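Local atomic coordinates of amidase (Bacillus anthracis, PDB entry 5EWQ), a protein that probably hydrolyses the amide bonds of carboxamide substrates, as a member of the amidase signature family of hydrolases. Residues S169-Y174 and T406-S411; K141-D146 and Q378-V383; I83-V88 and L191-P196; L62-L67 and K101-R106. One frame throughout, in Å; residues are numbered along the deposited sequence.

Contact 1 of 4, residues S169-Y174 and T406-S411; sequences SEWANY and TLIEAS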
loop_
_atom_site.group_PDB
_atom_site.type_symbol
_atom_site.label_atom_id
_atom_site.label_comp_id
_atom_site.label_asym_id
_atom_site.label_seq_id
_atom_site.Cartn_x
_atom_site.Cartn_y
_atom_site.Cartn_z
ATOM N N SER A 169 9.283 3.457 -3.574
ATOM C CA SER A 169 10.352 4.375 -3.217
ATOM C C SER A 169 11.370 3.598 -2.395
ATOM O O SER A 169 11.015 2.968 -1.399
ATOM C CB SER A 169 9.813 5.574 -2.437
ATOM O OG SER A 169 8.830 6.267 -3.184
ATOM N N GLU A 170 12.628 3.629 -2.827
ATOM C CA GLU A 170 13.679 2.811 -2.226
ATOM C C GLU A 170 13.800 3.047 -0.723
ATOM O O GLU A 170 13.738 4.186 -0.258
ATOM C CB GLU A 170 15.019 3.082 -2.915
ATOM C CG GLU A 170 16.136 2.141 -2.496
ATOM C CD GLU A 170 17.355 2.247 -3.392
ATOM O OE1 GLU A 170 18.397 1.648 -3.055
ATOM O OE2 GLU A 170 17.269 2.927 -4.438
ATOM N N TRP A 171 13.962 1.956 0.023
ATOM C CA TRP A 171 14.020 1.982 1.485
ATOM C C TRP A 171 12.793 2.649 2.099
ATOM O O TRP A 171 12.902 3.351 3.106
ATOM C CB TRP A 171 15.288 2.692 1.968
ATOM C CG TRP A 171 16.543 1.903 1.757
ATOM C CD1 TRP A 171 17.603 2.243 0.966
ATOM C CD2 TRP A 171 16.868 0.636 2.340
ATOM N NE1 TRP A 171 18.569 1.268 1.026
ATOM C CE2 TRP A 171 18.143 0.271 1.865
ATOM C CE3 TRP A 171 16.207 -0.225 3.223
ATOM C CZ2 TRP A 171 18.766 -0.918 2.234
ATOM C CZ3 TRP A 171 16.829 -1.404 3.592
ATOM C CH2 TRP A 171 18.096 -1.740 3.099
ATOM N N ALA A 172 11.633 2.410 1.490
ATOM C CA ALA A 172 10.372 3.017 1.912
ATOM C C ALA A 172 10.498 4.533 1.987
ATOM O O ALA A 172 10.083 5.154 2.965
ATOM C CB ALA A 172 9.925 2.449 3.251
ATOM N N ASN A 173 11.082 5.109 0.938
ATOM C CA ASN A 173 11.365 6.541 0.863
ATOM C C ASN A 173 12.240 7.016 2.019
ATOM O O ASN A 173 11.839 7.871 2.808
ATOM C CB ASN A 173 10.068 7.351 0.821
ATOM C CG ASN A 173 10.301 8.803 0.449
ATOM O OD1 ASN A 173 11.255 9.128 -0.261
ATOM N ND2 ASN A 173 9.434 9.686 0.932
ATOM N N TYR A 174 13.437 6.448 2.117
ATOM C CA TYR A 174 14.401 6.881 3.120
ATOM C C TYR A 174 15.823 6.686 2.609
ATOM O O TYR A 174 16.602 5.926 3.181
ATOM C CB TYR A 174 14.198 6.124 4.433
ATOM C CG TYR A 174 14.760 6.845 5.638
ATOM C CD1 TYR A 174 14.094 7.933 6.188
ATOM C CD2 TYR A 174 15.953 6.442 6.226
ATOM C CE1 TYR A 174 14.599 8.600 7.287
ATOM C CE2 TYR A 174 16.466 7.104 7.327
ATOM C CZ TYR A 174 15.784 8.182 7.852
ATOM O OH TYR A 174 16.286 8.846 8.946
ATOM N N THR A 406 22.019 10.182 1.344
ATOM C CA THR A 406 22.267 11.039 2.501
ATOM C C THR A 406 21.538 10.567 3.759
ATOM O O THR A 406 22.074 10.654 4.865
ATOM C CB THR A 406 21.853 12.496 2.207
ATOM O OG1 THR A 406 22.427 12.918 0.963
ATOM C CG2 THR A 406 22.321 13.424 3.318
ATOM N N LEU A 407 20.320 10.063 3.587
ATOM C CA LEU A 407 19.490 9.669 4.723
ATOM C C LEU A 407 20.026 8.443 5.460
ATOM O O LEU A 407 20.069 8.427 6.691
ATOM C CB LEU A 407 18.054 9.410 4.264
ATOM C CG LEU A 407 17.192 10.664 4.108
ATOM C CD1 LEU A 407 15.857 10.328 3.466
ATOM C CD2 LEU A 407 16.985 11.322 5.461
ATOM N N ILE A 408 20.435 7.421 4.715
ATOM C CA ILE A 408 20.953 6.207 5.335
ATOM C C ILE A 408 22.372 6.432 5.849
ATOM O O ILE A 408 22.852 5.698 6.713
ATOM C CB ILE A 408 20.939 5.009 4.362
ATOM C CG1 ILE A 408 21.955 5.204 3.237
ATOM C CG2 ILE A 408 19.545 4.800 3.796
ATOM C CD1 ILE A 408 22.023 4.037 2.279
ATOM N N GLU A 409 23.037 7.451 5.316
ATOM C CA GLU A 409 24.350 7.844 5.814
ATOM C C GLU A 409 24.207 8.558 7.150
ATOM O O GLU A 409 25.024 8.379 8.052
ATOM C CB GLU A 409 25.072 8.741 4.806
ATOM C CG GLU A 409 25.721 7.992 3.653
ATOM C CD GLU A 409 26.368 8.924 2.647
ATOM O OE1 GLU A 409 25.913 10.081 2.528
ATOM O OE2 GLU A 409 27.335 8.500 1.978
ATOM N N ALA A 410 23.156 9.364 7.272
ATOM C CA ALA A 410 22.885 10.098 8.502
ATOM C C ALA A 410 22.462 9.152 9.621
ATOM O O ALA A 410 22.786 9.372 10.788
ATOM C CB ALA A 410 21.816 11.152 8.264
ATOM N N SER A 411 21.738 8.099 9.255
ATOM C CA SER A 411 21.269 7.119 10.228
ATOM C C SER A 411 22.423 6.278 10.762
ATOM O O SER A 411 22.410 5.852 11.918
ATOM C CB SER A 411 20.201 6.217 9.605
ATOM O OG SER A 411 19.702 5.287 10.551
#
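L407 lies against the ring of Y174, and the evidence for a CH-pi contact is direct: L407 CB is 4.2 Å from the ring centroid and only 13° off its normal. The two side chains cross at about a right angle. L407 CD1 is on a ring face too, 4.0 Å from Y174 CD1, while L407 CD2 comes to 4.1 Å from both Y174 CE1 and CZ. CG of Y174 stands anti to its backbone nitrogen (chi1 -158°), which turns a face of the ring to L407. The backbone joins in separately, with Y174 C 3.7 Å from L407 CD1. I408 uses its CG2 branch, which reaches the oxygen of Y174 and stands 4.3 Å from W171 CD1, oblique to the indole. W171, A172 and N173, all with positive phi and psi, form a weakly bonded left-handed helical turn that leads into Y174; N173 N bonds to S169 O at 3.2 Å. At the ring edge, near its plane, S411 CB is 4.5 Å from Y174 CE2. S411 OG is itself bonded to the carbonyl oxygen of E364 in helix 360-377. From that helix F367 meets the Y174 ring and makes an edge-to-face contact with W171, and a backbone bond joins L407 to L175.

Contact 2 of 4, residues K141-D146 and Q378-V383; sequences KDWIAD and QKNVPV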
loop_
_atom_site.group_PDB
_atom_site.type_symbol
_atom_site.label_atom_id
_atom_site.label_comp_id
_atom_site.label_asym_id
_atom_site.label_seq_id
_atom_site.Cartn_x
_atom_site.Cartn_y
_atom_site.Cartn_z
ATOM N N LYS A 141 18.676 -6.846 -4.854
ATOM C CA LYS A 141 17.836 -7.109 -6.022
ATOM C C LYS A 141 17.689 -8.597 -6.343
ATOM O O LYS A 141 16.741 -8.998 -7.019
ATOM C CB LYS A 141 18.391 -6.375 -7.246
ATOM C CG LYS A 141 19.680 -6.963 -7.800
ATOM C CD LYS A 141 20.207 -6.130 -8.958
ATOM C CE LYS A 141 21.480 -6.723 -9.537
ATOM N NZ LYS A 141 21.256 -8.088 -10.089
ATOM N N ASP A 142 18.619 -9.412 -5.856
ATOM C CA ASP A 142 18.612 -10.836 -6.169
ATOM C C ASP A 142 18.513 -11.718 -4.927
ATOM O O ASP A 142 18.586 -12.943 -5.026
ATOM C CB ASP A 142 19.865 -11.205 -6.965
ATOM C CG ASP A 142 19.910 -10.538 -8.325
ATOM O OD1 ASP A 142 18.848 -10.438 -8.976
ATOM O OD2 ASP A 142 21.006 -10.110 -8.744
ATOM N N TRP A 143 18.348 -11.101 -3.760
ATOM C CA TRP A 143 18.264 -11.868 -2.521
ATOM C C TRP A 143 16.868 -12.433 -2.291
ATOM O O TRP A 143 15.911 -11.687 -2.088
ATOM C CB TRP A 143 18.667 -11.018 -1.316
ATOM C CG TRP A 143 18.465 -11.746 -0.019
ATOM C CD1 TRP A 143 19.180 -12.816 0.437
ATOM C CD2 TRP A 143 17.477 -11.468 0.981
ATOM N NE1 TRP A 143 18.702 -13.218 1.660
ATOM C CE2 TRP A 143 17.656 -12.407 2.018
ATOM C CE3 TRP A 143 16.460 -10.516 1.104
ATOM C CZ2 TRP A 143 16.857 -12.423 3.160
ATOM C CZ3 TRP A 143 15.668 -10.533 2.239
ATOM C CH2 TRP A 143 15.871 -11.480 3.252
ATOM N N ILE A 144 16.766 -13.758 -2.311
ATOM C CA ILE A 144 15.509 -14.435 -2.026
ATOM C C ILE A 144 15.459 -14.877 -0.566
ATOM O O ILE A 144 16.310 -15.642 -0.110
ATOM C CB ILE A 144 15.307 -15.657 -2.938
ATOM C CG1 ILE A 144 15.340 -15.232 -4.409
ATOM C CG2 ILE A 144 13.998 -16.350 -2.609
ATOM C CD1 ILE A 144 15.161 -16.376 -5.383
ATOM N N ALA A 145 14.457 -14.388 0.160
ATOM C CA ALA A 145 14.324 -14.668 1.586
ATOM C C ALA A 145 14.092 -16.151 1.856
ATOM O O ALA A 145 13.748 -16.912 0.951
ATOM C CB ALA A 145 13.196 -13.840 2.180
ATOM N N ASP A 146 14.278 -16.551 3.109
ATOM C CA ASP A 146 14.150 -17.952 3.495
ATOM C C ASP A 146 12.691 -18.336 3.735
ATOM O O ASP A 146 12.229 -19.376 3.266
ATOM C CB ASP A 146 14.984 -18.237 4.746
ATOM C CG ASP A 146 15.250 -19.716 4.945
ATOM O OD1 ASP A 146 15.327 -20.447 3.936
ATOM O OD2 ASP A 146 15.386 -20.147 6.110
ATOM N N GLN A 378 18.753 -13.116 8.832
ATOM C CA GLN A 378 18.751 -13.775 7.532
ATOM C C GLN A 378 19.968 -14.678 7.366
ATOM O O GLN A 378 21.015 -14.445 7.973
ATOM C CB GLN A 378 18.695 -12.738 6.410
ATOM C CG GLN A 378 17.605 -11.693 6.598
ATOM C CD GLN A 378 16.237 -12.305 6.833
ATOM O OE1 GLN A 378 15.850 -13.269 6.171
ATOM N NE2 GLN A 378 15.496 -11.748 7.785
ATOM N N LYS A 379 19.826 -15.708 6.537
ATOM C CA LYS A 379 20.861 -16.724 6.384
ATOM C C LYS A 379 21.878 -16.379 5.298
ATOM O O LYS A 379 23.078 -16.309 5.563
ATOM C CB LYS A 379 20.222 -18.081 6.080
ATOM N N ASN A 380 21.395 -16.172 4.077
ATOM C CA ASN A 380 22.279 -15.921 2.944
ATOM C C ASN A 380 22.074 -14.546 2.313
ATOM O O ASN A 380 21.977 -14.421 1.093
ATOM C CB ASN A 380 22.092 -17.008 1.884
ATOM C CG ASN A 380 20.635 -17.234 1.527
ATOM O OD1 ASN A 380 19.773 -16.404 1.820
ATOM N ND2 ASN A 380 20.351 -18.364 0.889
ATOM N N VAL A 381 22.013 -13.517 3.152
ATOM C CA VAL A 381 21.838 -12.150 2.678
ATOM C C VAL A 381 23.195 -11.552 2.289
ATOM O O VAL A 381 24.175 -11.695 3.022
ATOM C CB VAL A 381 21.132 -11.276 3.752
ATOM C CG1 VAL A 381 21.889 -11.318 5.077
ATOM C CG2 VAL A 381 20.946 -9.845 3.268
ATOM N N PRO A 382 23.263 -10.899 1.116
ATOM C CA PRO A 382 24.522 -10.330 0.615
ATOM C C PRO A 382 25.044 -9.148 1.433
ATOM O O PRO A 382 26.116 -8.626 1.125
ATOM C CB PRO A 382 24.160 -9.879 -0.805
ATOM C CG PRO A 382 22.682 -9.690 -0.780
ATOM C CD PRO A 382 22.169 -10.752 0.139
ATOM N N VAL A 383 24.300 -8.738 2.456
ATOM C CA VAL A 383 24.696 -7.619 3.307
ATOM C C VAL A 383 24.218 -7.841 4.741
ATOM O O VAL A 383 23.078 -8.244 4.964
ATOM C CB VAL A 383 24.138 -6.282 2.768
ATOM C CG1 VAL A 383 23.846 -5.318 3.904
ATOM C CG2 VAL A 383 25.103 -5.662 1.768
#
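W143 lays one face of its indole on V381, whose CB is 4.1 Å from the centroid of the five-membered ring and 25° off the normal, a CH-pi contact. The indole reaches across because CG is turned anti to the backbone nitrogen (chi1 175°). Over the opposite face sits A145 N, two residues along the same segment. Q378 comes to the six-membered end: its chain bends at chi2 (-53°), which folds the amide back so that OE1 lies in the plane of the indole, at its edge, 3.3 Å from W143 CZ2. The amide is almost perpendicular to the indole, and its NE2 is bonded to Y374 O. Further along the same side, at the five-membered ring, W143 NE1 gives a weak, bent hydrogen bond of 3.4 Å to N380 OD1, made to a poorly ordered side chain and hence a loose tether. P382 CD approaches W143 CD1 obliquely at 3.6 Å. Neither segment is helix or strand. Residues 141-146 lie in the loop between strand 118-122 and helix 150-155, and residues 378-383 link helix 360-377 to helix 386-394; Y374 and F375 of helix 360-377 pack on W143 and V381, respectively.

Contact 3 of 4, residues I83-V88 and L191-P196; sequences ITLNSV and LNPYGP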
loop_
_atom_site.group_PDB
_atom_site.type_symbol
_atom_site.label_atom_id
_atom_site.label_comp_id
_atom_site.label_asym_id
_atom_site.label_seq_id
_atom_site.Cartn_x
_atom_site.Cartn_y
_atom_site.Cartn_z
ATOM N N ILE A 83 2.812 2.304 -22.498
ATOM C CA ILE A 83 2.928 3.474 -21.638
ATOM C C ILE A 83 4.051 3.272 -20.617
ATOM O O ILE A 83 4.625 4.240 -20.113
ATOM C CB ILE A 83 1.590 3.778 -20.915
ATOM C CG1 ILE A 83 1.628 5.156 -20.250
ATOM C CG2 ILE A 83 1.245 2.685 -19.914
ATOM C CD1 ILE A 83 1.802 6.299 -21.225
ATOM N N THR A 84 4.361 2.006 -20.337
ATOM C CA THR A 84 5.476 1.620 -19.471
ATOM C C THR A 84 5.438 2.327 -18.118
ATOM O O THR A 84 6.257 3.201 -17.839
ATOM C CB THR A 84 6.833 1.903 -20.151
ATOM O OG1 THR A 84 6.752 1.568 -21.543
ATOM C CG2 THR A 84 7.944 1.087 -19.499
ATOM N N LEU A 85 4.480 1.940 -17.281
ATOM C CA LEU A 85 4.326 2.544 -15.963
ATOM C C LEU A 85 5.459 2.135 -15.030
ATOM O O LEU A 85 5.800 2.867 -14.100
ATOM C CB LEU A 85 2.978 2.158 -15.351
ATOM C CG LEU A 85 1.739 2.516 -16.173
ATOM C CD1 LEU A 85 0.471 2.063 -15.465
ATOM C CD2 LEU A 85 1.691 4.009 -16.458
ATOM N N ASN A 86 6.035 0.963 -15.293
ATOM C CA ASN A 86 7.140 0.429 -14.502
ATOM C C ASN A 86 6.814 0.391 -13.014
ATOM O O ASN A 86 7.455 1.069 -12.209
ATOM C CB ASN A 86 8.412 1.249 -14.739
ATOM C CG ASN A 86 9.664 0.539 -14.255
ATOM O OD1 ASN A 86 9.684 -0.684 -14.119
ATOM N ND2 ASN A 86 10.718 1.306 -13.997
ATOM N N SER A 87 5.807 -0.399 -12.655
ATOM C CA SER A 87 5.353 -0.477 -11.273
ATOM C C SER A 87 5.532 -1.875 -10.694
ATOM O O SER A 87 5.234 -2.112 -9.523
ATOM C CB SER A 87 3.886 -0.062 -11.172
ATOM O OG SER A 87 3.057 -0.954 -11.895
ATOM N N VAL A 88 6.020 -2.794 -11.519
ATOM C CA VAL A 88 6.227 -4.173 -11.092
ATOM C C VAL A 88 7.710 -4.521 -11.050
ATOM O O VAL A 88 8.416 -4.384 -12.049
ATOM C CB VAL A 88 5.501 -5.161 -12.022
ATOM C CG1 VAL A 88 5.754 -6.591 -11.578
ATOM C CG2 VAL A 88 4.012 -4.861 -12.050
ATOM N N LEU A 191 5.632 5.250 -12.717
ATOM C CA LEU A 191 4.859 6.298 -13.375
ATOM C C LEU A 191 3.380 6.238 -12.995
ATOM O O LEU A 191 2.817 5.159 -12.812
ATOM C CB LEU A 191 5.015 6.204 -14.894
ATOM C CG LEU A 191 6.439 6.370 -15.426
ATOM C CD1 LEU A 191 6.441 6.371 -16.944
ATOM C CD2 LEU A 191 7.083 7.639 -14.881
ATOM N N ASN A 192 2.761 7.408 -12.870
ATOM C CA ASN A 192 1.350 7.499 -12.517
ATOM C C ASN A 192 0.477 7.250 -13.742
ATOM O O ASN A 192 0.561 7.986 -14.725
ATOM C CB ASN A 192 1.041 8.870 -11.903
ATOM C CG ASN A 192 -0.319 8.923 -11.223
ATOM O OD1 ASN A 192 -1.310 8.403 -11.737
ATOM N ND2 ASN A 192 -0.368 9.560 -10.060
ATOM N N PRO A 193 -0.369 6.209 -13.681
ATOM C CA PRO A 193 -1.223 5.784 -14.797
ATOM C C PRO A 193 -2.208 6.855 -15.267
ATOM O O PRO A 193 -2.740 6.743 -16.372
ATOM C CB PRO A 193 -1.976 4.575 -14.223
ATOM C CG PRO A 193 -1.886 4.729 -12.741
ATOM C CD PRO A 193 -0.553 5.356 -12.494
ATOM N N TYR A 194 -2.443 7.872 -14.447
ATOM C CA TYR A 194 -3.360 8.947 -14.814
ATOM C C TYR A 194 -2.642 10.081 -15.538
ATOM O O TYR A 194 -3.274 11.028 -16.005
ATOM C CB TYR A 194 -4.075 9.485 -13.575
ATOM C CG TYR A 194 -5.143 8.555 -13.049
ATOM C CD1 TYR A 194 -6.441 8.615 -13.539
ATOM C CD2 TYR A 194 -4.854 7.615 -12.070
ATOM C CE1 TYR A 194 -7.423 7.767 -13.066
ATOM C CE2 TYR A 194 -5.829 6.762 -11.591
ATOM C CZ TYR A 194 -7.112 6.843 -12.093
ATOM O OH TYR A 194 -8.087 5.997 -11.620
ATOM N N GLY A 195 -1.321 9.977 -15.631
ATOM C CA GLY A 195 -0.524 10.979 -16.312
ATOM C C GLY A 195 0.952 10.865 -15.985
ATOM O O GLY A 195 1.446 11.555 -15.092
ATOM N N PRO A 196 1.665 9.987 -16.709
ATOM C CA PRO A 196 3.101 9.750 -16.518
ATOM C C PRO A 196 3.912 11.039 -16.594
ATOM O O PRO A 196 3.569 11.920 -17.383
ATOM C CB PRO A 196 3.457 8.810 -17.673
ATOM C CG PRO A 196 2.179 8.114 -17.991
ATOM C CD PRO A 196 1.104 9.136 -17.772
#
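L85 and L191 are joined by backbone and side chain alike. L191 N donates to L85 O at 2.8 Å, with an N-H...O angle of 150° and the donor in the carbonyl plane. From there the side chain of L85 can be traced outward. Its CB faces the oxygen of L191 at 3.9 Å. CG, anti to the carbonyl carbon (chi1 -57°), sends its two methyls to different neighbours. CD1 continues the extended chain and ends 3.7 Å from P193 CB, the two side chains crossing at about a right angle. L85 CD2 lies nearer the backbone, 3.8 Å from P193 CA, and also borders L191 CB. A longer reach of 4.4 Å separates L85 CD2 from P196 CG. P193 is the second residue of a type I beta turn from N192 to G195, closed by the bond from G195 N to N192 O, and P196 follows it. An Asx turn lies over it, since N192 OD1 accepts from Y194 N at 3.0 Å, while N192 ND2 is taken up by D200 O and Q235 O. Thus the loop that receives L85 is fixed from within by its own asparagine and anchored outside the turn. P196 CG also meets I83, whose CD1 is 3.7 Å away, so the proline ring touches the side chains of both I83 and L85. L191 CD1 leans toward the carbonyl oxygen of T84. T210 of helix 206-213 touches L85 and P193; separately, R14 NH1 bonds to I83 O.

Contact 4 of 4, residues L62-L67 and K101-R106; sequences LSYEEL and KLDQER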
loop_
_atom_site.group_PDB
_atom_site.type_symbol
_atom_site.label_atom_id
_atom_site.label_comp_id
_atom_site.label_asym_id
_atom_site.label_seq_id
_atom_site.Cartn_x
_atom_site.Cartn_y
_atom_site.Cartn_z
ATOM N N LEU A 62 -15.038 -17.875 -16.917
ATOM C CA LEU A 62 -13.677 -17.491 -16.558
ATOM C C LEU A 62 -13.059 -18.520 -15.614
ATOM O O LEU A 62 -13.767 -19.329 -15.015
ATOM C CB LEU A 62 -13.667 -16.102 -15.910
ATOM C CG LEU A 62 -12.322 -15.384 -15.752
ATOM C CD1 LEU A 62 -11.804 -14.895 -17.097
ATOM C CD2 LEU A 62 -12.423 -14.239 -14.755
ATOM N N SER A 63 -11.736 -18.492 -15.492
ATOM C CA SER A 63 -11.031 -19.330 -14.532
ATOM C C SER A 63 -9.875 -18.555 -13.905
ATOM O O SER A 63 -9.563 -17.441 -14.330
ATOM C CB SER A 63 -10.518 -20.607 -15.198
ATOM O OG SER A 63 -9.586 -20.311 -16.224
ATOM N N TYR A 64 -9.245 -19.144 -12.896
ATOM C CA TYR A 64 -8.121 -18.503 -12.221
ATOM C C TYR A 64 -6.902 -18.415 -13.134
ATOM O O TYR A 64 -6.144 -17.447 -13.078
ATOM C CB TYR A 64 -7.766 -19.259 -10.940
ATOM C CG TYR A 64 -8.789 -19.101 -9.838
ATOM C CD1 TYR A 64 -9.319 -17.854 -9.531
ATOM C CD2 TYR A 64 -9.233 -20.198 -9.112
ATOM C CE1 TYR A 64 -10.254 -17.704 -8.527
ATOM C CE2 TYR A 64 -10.170 -20.059 -8.107
ATOM C CZ TYR A 64 -10.678 -18.809 -7.820
ATOM O OH TYR A 64 -11.611 -18.664 -6.818
ATOM N N GLU A 65 -6.723 -19.429 -13.974
ATOM C CA GLU A 65 -5.620 -19.447 -14.927
ATOM C C GLU A 65 -5.779 -18.332 -15.955
ATOM O O GLU A 65 -4.809 -17.670 -16.324
ATOM C CB GLU A 65 -5.534 -20.805 -15.625
ATOM C CG GLU A 65 -4.391 -20.921 -16.617
ATOM C CD GLU A 65 -4.363 -22.265 -17.319
ATOM O OE1 GLU A 65 -3.465 -22.475 -18.162
ATOM O OE2 GLU A 65 -5.235 -23.109 -17.028
ATOM N N GLU A 66 -7.012 -18.131 -16.410
ATOM C CA GLU A 66 -7.317 -17.059 -17.351
ATOM C C GLU A 66 -7.144 -15.694 -16.697
ATOM O O GLU A 66 -6.630 -14.762 -17.314
ATOM C CB GLU A 66 -8.740 -17.203 -17.891
ATOM C CG GLU A 66 -8.940 -18.374 -18.834
ATOM C CD GLU A 66 -10.381 -18.514 -19.283
ATOM O OE1 GLU A 66 -11.234 -18.871 -18.444
ATOM O OE2 GLU A 66 -10.662 -18.263 -20.473
ATOM N N LEU A 67 -7.580 -15.588 -15.445
ATOM C CA LEU A 67 -7.479 -14.342 -14.693
ATOM C C LEU A 67 -6.025 -13.919 -14.524
ATOM O O LEU A 67 -5.689 -12.744 -14.671
ATOM C CB LEU A 67 -8.147 -14.490 -13.324
ATOM C CG LEU A 67 -8.129 -13.256 -12.421
ATOM C CD1 LEU A 67 -8.873 -12.104 -13.073
ATOM C CD2 LEU A 67 -8.724 -13.579 -11.060
ATOM N N LYS A 101 -3.647 -25.076 -10.188
ATOM C CA LYS A 101 -3.870 -25.957 -9.048
ATOM C C LYS A 101 -5.040 -25.464 -8.202
ATOM O O LYS A 101 -5.754 -26.258 -7.589
ATOM C CB LYS A 101 -2.604 -26.062 -8.196
ATOM C CG LYS A 101 -2.692 -27.085 -7.073
ATOM C CD LYS A 101 -1.379 -27.194 -6.314
ATOM C CE LYS A 101 -1.469 -28.237 -5.211
ATOM N NZ LYS A 101 -0.187 -28.374 -4.466
ATOM N N LEU A 102 -5.233 -24.149 -8.176
ATOM C CA LEU A 102 -6.350 -23.555 -7.451
ATOM C C LEU A 102 -7.653 -23.734 -8.224
ATOM O O LEU A 102 -8.739 -23.653 -7.652
ATOM C CB LEU A 102 -6.089 -22.073 -7.181
ATOM C CG LEU A 102 -4.978 -21.767 -6.174
ATOM C CD1 LEU A 102 -4.657 -20.281 -6.156
ATOM C CD2 LEU A 102 -5.363 -22.252 -4.784
ATOM N N ASP A 103 -7.536 -23.974 -9.526
ATOM C CA ASP A 103 -8.697 -24.264 -10.360
ATOM C C ASP A 103 -9.145 -25.709 -10.177
ATOM O O ASP A 103 -10.340 -26.007 -10.193
ATOM C CB ASP A 103 -8.389 -23.992 -11.834
ATOM C CG ASP A 103 -8.603 -22.542 -12.218
ATOM O OD1 ASP A 103 -9.548 -21.921 -11.689
ATOM O OD2 ASP A 103 -7.830 -22.024 -13.051
ATOM N N GLN A 104 -8.176 -26.602 -10.006
ATOM C CA GLN A 104 -8.458 -28.021 -9.825
ATOM C C GLN A 104 -9.118 -28.289 -8.477
ATOM O O GLN A 104 -10.092 -29.038 -8.389
ATOM C CB GLN A 104 -7.172 -28.842 -9.949
ATOM C CG GLN A 104 -6.509 -28.757 -11.313
ATOM C CD GLN A 104 -5.194 -29.510 -11.368
ATOM O OE1 GLN A 104 -4.692 -29.979 -10.346
ATOM N NE2 GLN A 104 -4.629 -29.629 -12.564
ATOM N N GLU A 105 -8.584 -27.670 -7.430
ATOM C CA GLU A 105 -9.103 -27.862 -6.082
ATOM C C GLU A 105 -10.098 -26.769 -5.709
ATOM O O GLU A 105 -10.362 -26.540 -4.530
ATOM C CB GLU A 105 -7.958 -27.892 -5.067
ATOM C CG GLU A 105 -6.836 -28.851 -5.423
ATOM C CD GLU A 105 -5.732 -28.865 -4.385
ATOM O OE1 GLU A 105 -4.594 -29.248 -4.729
ATOM O OE2 GLU A 105 -6.003 -28.494 -3.223
ATOM N N ARG A 106 -10.645 -26.098 -6.718
ATOM C CA ARG A 106 -11.569 -24.994 -6.483
ATOM C C ARG A 106 -12.857 -25.455 -5.807
ATOM O O ARG A 106 -13.143 -25.060 -4.679
ATOM C CB ARG A 106 -11.901 -24.280 -7.794
ATOM C CG ARG A 106 -13.085 -23.336 -7.680
ATOM C CD ARG A 106 -13.095 -22.285 -8.775
ATOM N NE ARG A 106 -14.339 -21.523 -8.767
ATOM C CZ ARG A 106 -14.625 -20.563 -7.893
ATOM N NH1 ARG A 106 -13.754 -20.239 -6.946
ATOM N NH2 ARG A 106 -15.786 -19.926 -7.963
#
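D103, from helix 95-104, bridges the first two amides of helix 64-79, whose N-cap residue is S63: its two carboxylate oxygens accept from Y64 N and E65 N. OD1 takes Y64 N at 3.0 Å with an angle of 161°, and OD2 takes E65 N, also at 3.0 Å, with a more bent 145°. Both oxygens use their syn lone pairs, so the carboxylate grips the helix end like a fork, and the helix N terminus probably helps to stabilise its charge. The capping bond proper comes from S63 OG, which accepts weakly from E66 N at 3.4 Å and donates to E66 OE1. The other polar groups find partners further out. E65 OE1 forms a salt bridge with R100, which probably offsets the nearness of E65 OE2 to D103 OD2, 4.9 Å apart. Y64 OH is bonded to Q54 OE1, and R106 NH2 pairs with D58, both in helix 50-58. Guanidinium and phenol ring are perpendicular, and R106 CD packs 3.7 Å from Y64 CE2. L102 supplies the remaining touch: its oxygen, bonded to Y115 OH, lies near the plane of the Y64 ring at the edge, and L102 CB is 4.1 Å from Y64 CD2.

In the fold
Read from the N terminus, contact 4 opens first, at 62-67, and closes at 101-106, tying the start of helix 64-79 to the end of helix 95-104. Contact 3 opens at 83-88, inside that loop, so the two cross; it closes at 191-196, joining the approach to edge strand 88-91 with the loop before helix 206-213. Before it closes, contacts 2 and 1 open, and these close in the same order. Contacts 1, 2 and 3 therefore cross pairwise and none nests. Contact 2 ties the loop between helices 360-377 and 386-394 to the loop before helix 150-155, and contact 1 ties helix 406-412 to the turn at 170-173; contact 4, its centre about 41 Å from that of contact 1, lies across the chain's centre.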